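Local coordinates for actin-binding protein (Saccharomyces cerevisiae, PDB 1HQZ) that binds actin filaments, probably through this N-terminal cofilin-homology domain, and recruits the Arp2/3 complex to their sides to regulate actin assembly, at residues A[54-59]-A[126-131]; A[82-87]-A[118-123]. All blocks are in the same frame, centred on the assembly; numbering follows the deposited sequence.

Contact 1 (A[54-59]-A[126-131])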
loop_
_atom_site.group_PDB
_atom_site.type_symbol
_atom_site.label_atom_id
_atom_site.label_comp_id
_atom_site.label_asym_id
_atom_site.label_seq_id
_atom_site.Cartn_x
_atom_site.Cartn_y
_atom_site.Cartn_z
ATOM N N ASP A 54 -3.994 -8.455 -9.176
ATOM C CA ASP A 54 -3.638 -9.379 -8.089
ATOM C C ASP A 54 -3.491 -8.603 -6.773
ATOM O O ASP A 54 -3.943 -9.041 -5.711
ATOM C CB ASP A 54 -2.326 -10.105 -8.402
ATOM C CG ASP A 54 -2.522 -11.356 -9.252
ATOM O OD1 ASP A 54 -3.639 -11.591 -9.767
ATOM O OD2 ASP A 54 -1.540 -12.109 -9.405
ATOM N N PHE A 55 -2.859 -7.443 -6.866
ATOM C CA PHE A 55 -2.641 -6.564 -5.723
ATOM C C PHE A 55 -3.921 -6.339 -4.927
ATOM O O PHE A 55 -3.976 -6.568 -3.715
ATOM C CB PHE A 55 -2.093 -5.223 -6.237
ATOM C CG PHE A 55 -1.956 -4.149 -5.181
ATOM C CD1 PHE A 55 -1.202 -4.366 -4.025
ATOM C CD2 PHE A 55 -2.518 -2.891 -5.388
ATOM C CE1 PHE A 55 -1.004 -3.337 -3.099
ATOM C CE2 PHE A 55 -2.333 -1.861 -4.478
ATOM C CZ PHE A 55 -1.570 -2.084 -3.325
ATOM N N LEU A 56 -4.967 -5.912 -5.620
ATOM C CA LEU A 56 -6.235 -5.617 -4.967
ATOM C C LEU A 56 -6.880 -6.796 -4.255
ATOM O O LEU A 56 -7.714 -6.615 -3.367
ATOM C CB LEU A 56 -7.196 -5.011 -5.983
ATOM C CG LEU A 56 -6.636 -3.717 -6.589
ATOM C CD1 LEU A 56 -7.551 -3.223 -7.705
ATOM C CD2 LEU A 56 -6.490 -2.665 -5.494
ATOM N N GLN A 57 -6.468 -8.000 -4.621
ATOM C CA GLN A 57 -7.010 -9.210 -4.016
ATOM C C GLN A 57 -6.095 -9.845 -2.980
ATOM O O GLN A 57 -6.356 -10.954 -2.517
ATOM C CB GLN A 57 -7.254 -10.245 -5.095
ATOM C CG GLN A 57 -8.231 -9.832 -6.158
ATOM C CD GLN A 57 -8.459 -10.963 -7.115
ATOM O OE1 GLN A 57 -7.648 -11.215 -8.011
ATOM N NE2 GLN A 57 -9.550 -11.684 -6.914
ATOM N N LEU A 58 -5.028 -9.163 -2.598
ATOM C CA LEU A 58 -4.100 -9.791 -1.672
ATOM C C LEU A 58 -4.051 -9.242 -0.267
ATOM O O LEU A 58 -3.111 -9.539 0.468
ATOM C CB LEU A 58 -2.687 -9.780 -2.271
ATOM C CG LEU A 58 -2.451 -10.396 -3.652
ATOM C CD1 LEU A 58 -1.237 -11.318 -3.576
ATOM C CD2 LEU A 58 -3.635 -11.211 -4.107
ATOM N N PHE A 59 -5.049 -8.453 0.117
ATOM C CA PHE A 59 -5.073 -7.905 1.470
ATOM C C PHE A 59 -5.751 -8.875 2.441
ATOM O O PHE A 59 -6.691 -9.589 2.070
ATOM C CB PHE A 59 -5.779 -6.545 1.498
ATOM C CG PHE A 59 -4.996 -5.439 0.831
ATOM C CD1 PHE A 59 -5.189 -5.144 -0.517
ATOM C CD2 PHE A 59 -4.042 -4.710 1.552
ATOM C CE1 PHE A 59 -4.440 -4.126 -1.154
ATOM C CE2 PHE A 59 -3.295 -3.706 0.940
ATOM C CZ PHE A 59 -3.497 -3.410 -0.427
ATOM N N LEU A 126 -11.814 -1.589 -3.022
ATOM C CA LEU A 126 -10.705 -1.814 -3.942
ATOM C C LEU A 126 -11.167 -2.235 -5.341
ATOM O O LEU A 126 -10.636 -3.180 -5.928
ATOM C CB LEU A 126 -9.759 -2.872 -3.359
ATOM C CG LEU A 126 -9.131 -2.588 -1.981
ATOM C CD1 LEU A 126 -8.395 -3.824 -1.467
ATOM C CD2 LEU A 126 -8.170 -1.414 -2.087
ATOM N N ASP A 127 -12.163 -1.537 -5.875
ATOM C CA ASP A 127 -12.639 -1.848 -7.219
ATOM C C ASP A 127 -11.594 -1.324 -8.195
ATOM O O ASP A 127 -11.265 -0.142 -8.181
ATOM C CB ASP A 127 -13.987 -1.175 -7.487
ATOM C CG ASP A 127 -14.406 -1.289 -8.941
ATOM O OD1 ASP A 127 -14.635 -2.429 -9.402
ATOM O OD2 ASP A 127 -14.491 -0.240 -9.622
ATOM N N GLU A 128 -11.077 -2.202 -9.043
ATOM C CA GLU A 128 -10.033 -1.827 -9.990
ATOM C C GLU A 128 -10.330 -0.630 -10.895
ATOM O O GLU A 128 -9.468 0.229 -11.092
ATOM C CB GLU A 128 -9.631 -3.042 -10.842
ATOM C CG GLU A 128 -8.520 -2.743 -11.839
ATOM C CD GLU A 128 -7.849 -3.998 -12.384
ATOM O OE1 GLU A 128 -8.483 -5.071 -12.364
ATOM O OE2 GLU A 128 -6.689 -3.899 -12.847
ATOM N N ASN A 129 -11.534 -0.557 -11.447
ATOM C CA ASN A 129 -11.862 0.564 -12.325
ATOM C C ASN A 129 -11.972 1.888 -11.581
ATOM O O ASN A 129 -11.545 2.928 -12.077
ATOM C CB ASN A 129 -13.157 0.278 -13.089
ATOM C CG ASN A 129 -12.963 -0.761 -14.175
ATOM O OD1 ASN A 129 -12.049 -0.648 -15.005
ATOM N ND2 ASN A 129 -13.818 -1.777 -14.184
ATOM N N GLU A 130 -12.558 1.848 -10.396
ATOM C CA GLU A 130 -12.702 3.039 -9.582
ATOM C C GLU A 130 -11.311 3.616 -9.270
ATOM O O GLU A 130 -11.091 4.828 -9.346
ATOM C CB GLU A 130 -13.440 2.668 -8.291
ATOM C CG GLU A 130 -13.079 3.510 -7.077
ATOM C CD GLU A 130 -13.794 4.842 -7.034
ATOM O OE1 GLU A 130 -13.811 5.553 -8.064
ATOM O OE2 GLU A 130 -14.329 5.179 -5.956
ATOM N N LEU A 131 -10.369 2.737 -8.938
ATOM C CA LEU A 131 -9.021 3.170 -8.603
ATOM C C LEU A 131 -8.233 3.638 -9.820
ATOM O O LEU A 131 -7.461 4.600 -9.732
ATOM C CB LEU A 131 -8.268 2.045 -7.879
ATOM C CG LEU A 131 -8.807 1.642 -6.495
ATOM C CD1 LEU A 131 -8.012 0.466 -5.960
ATOM C CD2 LEU A 131 -8.713 2.808 -5.536
#

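Contact 2 (A[82-87]-A[118-123])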
loop_
_atom_site.group_PDB
_atom_site.type_symbol
_atom_site.label_atom_id
_atom_site.label_comp_id
_atom_site.label_asym_id
_atom_site.label_seq_id
_atom_site.Cartn_x
_atom_site.Cartn_y
_atom_site.Cartn_z
ATOM N N ILE A 82 0.150 4.633 -6.167
ATOM C CA ILE A 82 -0.998 4.651 -5.278
ATOM C C ILE A 82 -0.619 3.919 -3.989
ATOM O O ILE A 82 0.122 2.936 -4.011
ATOM C CB ILE A 82 -2.243 3.985 -5.931
ATOM C CG1 ILE A 82 -3.395 3.945 -4.921
ATOM C CG2 ILE A 82 -1.901 2.583 -6.426
ATOM C CD1 ILE A 82 -4.740 3.481 -5.495
ATOM N N ILE A 83 -1.065 4.443 -2.856
ATOM C CA ILE A 83 -0.797 3.770 -1.605
ATOM C C ILE A 83 -2.159 3.468 -1.017
ATOM O O ILE A 83 -3.096 4.263 -1.149
ATOM C CB ILE A 83 0.014 4.625 -0.624
ATOM C CG1 ILE A 83 -0.716 5.932 -0.323
ATOM C CG2 ILE A 83 1.382 4.893 -1.205
ATOM C CD1 ILE A 83 -0.102 6.706 0.834
ATOM N N ILE A 84 -2.271 2.307 -0.391
ATOM C CA ILE A 84 -3.532 1.898 0.194
ATOM C C ILE A 84 -3.410 1.600 1.678
ATOM O O ILE A 84 -2.553 0.833 2.095
ATOM C CB ILE A 84 -4.091 0.654 -0.548
ATOM C CG1 ILE A 84 -4.533 1.073 -1.954
ATOM C CG2 ILE A 84 -5.247 0.034 0.231
ATOM C CD1 ILE A 84 -4.954 -0.061 -2.829
ATOM N N GLY A 85 -4.263 2.246 2.463
ATOM C CA GLY A 85 -4.294 2.021 3.890
ATOM C C GLY A 85 -5.449 1.059 4.112
ATOM O O GLY A 85 -6.616 1.433 4.042
ATOM N N TRP A 86 -5.106 -0.194 4.364
ATOM C CA TRP A 86 -6.080 -1.253 4.574
ATOM C C TRP A 86 -6.346 -1.425 6.075
ATOM O O TRP A 86 -5.457 -1.819 6.836
ATOM C CB TRP A 86 -5.523 -2.531 3.935
ATOM C CG TRP A 86 -6.305 -3.764 4.175
ATOM C CD1 TRP A 86 -6.050 -4.720 5.114
ATOM C CD2 TRP A 86 -7.464 -4.199 3.461
ATOM N NE1 TRP A 86 -6.970 -5.727 5.023
ATOM C CE2 TRP A 86 -7.855 -5.436 4.022
ATOM C CE3 TRP A 86 -8.213 -3.667 2.402
ATOM C CZ2 TRP A 86 -8.965 -6.155 3.562
ATOM C CZ3 TRP A 86 -9.319 -4.382 1.940
ATOM C CH2 TRP A 86 -9.683 -5.616 2.525
ATOM N N CYS A 87 -7.570 -1.110 6.495
ATOM C CA CYS A 87 -7.955 -1.197 7.905
ATOM C C CYS A 87 -9.278 -1.940 8.040
ATOM O O CYS A 87 -10.315 -1.316 8.252
ATOM C CB CYS A 87 -8.096 0.221 8.482
ATOM S SG CYS A 87 -8.389 0.326 10.266
ATOM N N VAL A 118 -5.597 6.033 -0.761
ATOM C CA VAL A 118 -6.913 5.480 -0.501
ATOM C C VAL A 118 -6.978 4.705 0.811
ATOM O O VAL A 118 -6.025 4.040 1.204
ATOM C CB VAL A 118 -7.352 4.518 -1.648
ATOM C CG1 VAL A 118 -8.644 3.806 -1.269
ATOM C CG2 VAL A 118 -7.568 5.303 -2.936
ATOM N N THR A 119 -8.114 4.815 1.488
ATOM C CA THR A 119 -8.359 4.094 2.726
ATOM C C THR A 119 -9.366 2.998 2.343
ATOM O O THR A 119 -10.386 3.270 1.697
ATOM C CB THR A 119 -8.958 5.007 3.814
ATOM O OG1 THR A 119 -7.959 5.929 4.278
ATOM C CG2 THR A 119 -9.450 4.170 4.991
ATOM N N ALA A 120 -9.062 1.757 2.713
ATOM C CA ALA A 120 -9.936 0.640 2.378
ATOM C C ALA A 120 -10.222 -0.257 3.574
ATOM O O ALA A 120 -9.388 -0.397 4.463
ATOM C CB ALA A 120 -9.307 -0.174 1.258
ATOM N N ARG A 121 -11.401 -0.873 3.572
ATOM C CA ARG A 121 -11.846 -1.771 4.640
ATOM C C ARG A 121 -12.187 -3.163 4.115
ATOM O O ARG A 121 -12.098 -4.146 4.847
ATOM C CB ARG A 121 -13.086 -1.210 5.322
ATOM C CG ARG A 121 -12.840 -0.051 6.247
ATOM C CD ARG A 121 -14.164 0.477 6.768
ATOM N NE ARG A 121 -15.056 -0.610 7.172
ATOM C CZ ARG A 121 -16.229 -0.865 6.602
ATOM N NH1 ARG A 121 -16.664 -0.107 5.601
ATOM N NH2 ARG A 121 -16.962 -1.889 7.023
ATOM N N ASP A 122 -12.600 -3.240 2.855
ATOM C CA ASP A 122 -12.956 -4.511 2.243
ATOM C C ASP A 122 -12.786 -4.431 0.724
ATOM O O ASP A 122 -12.431 -3.378 0.180
ATOM C CB ASP A 122 -14.400 -4.874 2.592
ATOM C CG ASP A 122 -15.390 -3.862 2.068
ATOM O OD1 ASP A 122 -15.531 -3.762 0.833
ATOM O OD2 ASP A 122 -16.021 -3.160 2.884
ATOM N N GLU A 123 -13.053 -5.540 0.041
ATOM C CA GLU A 123 -12.892 -5.597 -1.408
ATOM C C GLU A 123 -13.677 -4.558 -2.195
ATOM O O GLU A 123 -13.247 -4.150 -3.272
ATOM C CB GLU A 123 -13.226 -6.998 -1.930
ATOM C CG GLU A 123 -12.143 -8.041 -1.643
ATOM C CD GLU A 123 -12.276 -8.682 -0.270
ATOM O OE1 GLU A 123 -12.296 -7.950 0.746
ATOM O OE2 GLU A 123 -12.363 -9.931 -0.212
#

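Contact 1 (A[54-59]-A[126-131])
Leu56 and Leu126 slant across each other where segment 54-59 meets segment 126-131, a small example of apolar side chains holding two parts of a fold together. The two methyls of Leu56 divide the work. CD2 lies 3.9 Å from CB of Leu126 and goes on to meet CD1 of Leu131 tip to tip at 3.5 Å; CD1 of Leu56 instead rests on the backbone of the incoming helix, 3.7 Å from CA of Glu128. Two torsions of Leu126, CG anti to the carbonyl carbon (chi1 -58°) and CD1 anti to CA (chi2 171°), together carry its methyl CD1 back to the 54-59 backbone, 3.4 Å from O of Leu56. The same methyl approaches CD1 of Phe59 at 3.6 Å, the two side chains running at about a right angle. Asp127 faces away and serves its own helix as N-cap, OD2 accepting from N of Glu130 from above the carboxylate plane. The contact thus joins the region of helix 52-56 to the start of helix 128-136. Segment 54-59 lies against the central sheet, where Phe55 and Phe59 pack on Ile34 of strand 32-37 and Phe59 also touches Gln65 of strand 65-71.

Contact 2 (A[82-87]-A[118-123])
Val118, continuing a ladder that Ile83 already shares with Val116, donates its N to O of Ile83 at 3.1 Å, while its own O accepts from N of Gly85 at 2.8 Å, so one residue binds the neighbouring strand on both sides of its bridge with Ile84. This alternation is the rule of parallel strands, and here it runs the length of the paired strands. On the sheet face of Ile84 and Trp86, CG2 of Val118 touches CD1 of Ile82 at 4.2 Å. Thr119 lies across from Gly85 with its side chain on the other face, where it packs on Phe103 of helix 93-110. Ala120 repeats the pattern of Val118: its N donates to O of Gly85 and its O receives N of Cys87 in a nearly straight bond (173°). Its CB returns to the first face, 3.8 Å from CE3 of Trp86. At Arg121 the strand gives way to a loop that bends over the indole; O of Arg121 stands over one face of the ring, offset toward its rim. CG of Arg121 lies 3.5 Å from O of Cys87, and the guanidinium makes a salt bridge to Asp89. CA of Asp122 then approaches CH2 of Trp86 at 3.5 Å. In Trp86, CG anti to the backbone N (chi1 173°) and the turn of the indole (chi2 -98°) together bring the benzo end to this loop. Glu123 comes last, OE1 near the ring plane at the edge, 3.9 Å from CH2 of Trp86. The chemistry implies a division of labour: four near-linear backbone bonds set the register of this beta-alpha-beta unit whatever the side chains are, whereas the indole, whose NE1 donates a hydrogen bond to O of Asp60, covers the loop after the strand mainly by van der Waals contact.

Overall arrangement
The centres of contacts 1 and 2 lie 9 Å apart, and the two share one apolar layer on a face of the central sheet. Contact 2 ties edge strand 116-120 to strand 80-86; the chain then leaves that edge and enters helix 128-136, whose start makes contact 1. Leu126 is one link, with its CD2 3.6 Å from CD1 of Ile84 and its CD1 3.6 Å from CZ3 of Trp86. Phe59 is another: its ring stacks on that of Trp86, and CB of Phe59 packs 3.5 Å from CE2 of Trp86. CE2 of Phe55 meets CD1 of Ile84 at 3.6 Å. Sheet pairing and helix packing thus meet on the same residues within this actin-depolymerising-factor homology fold.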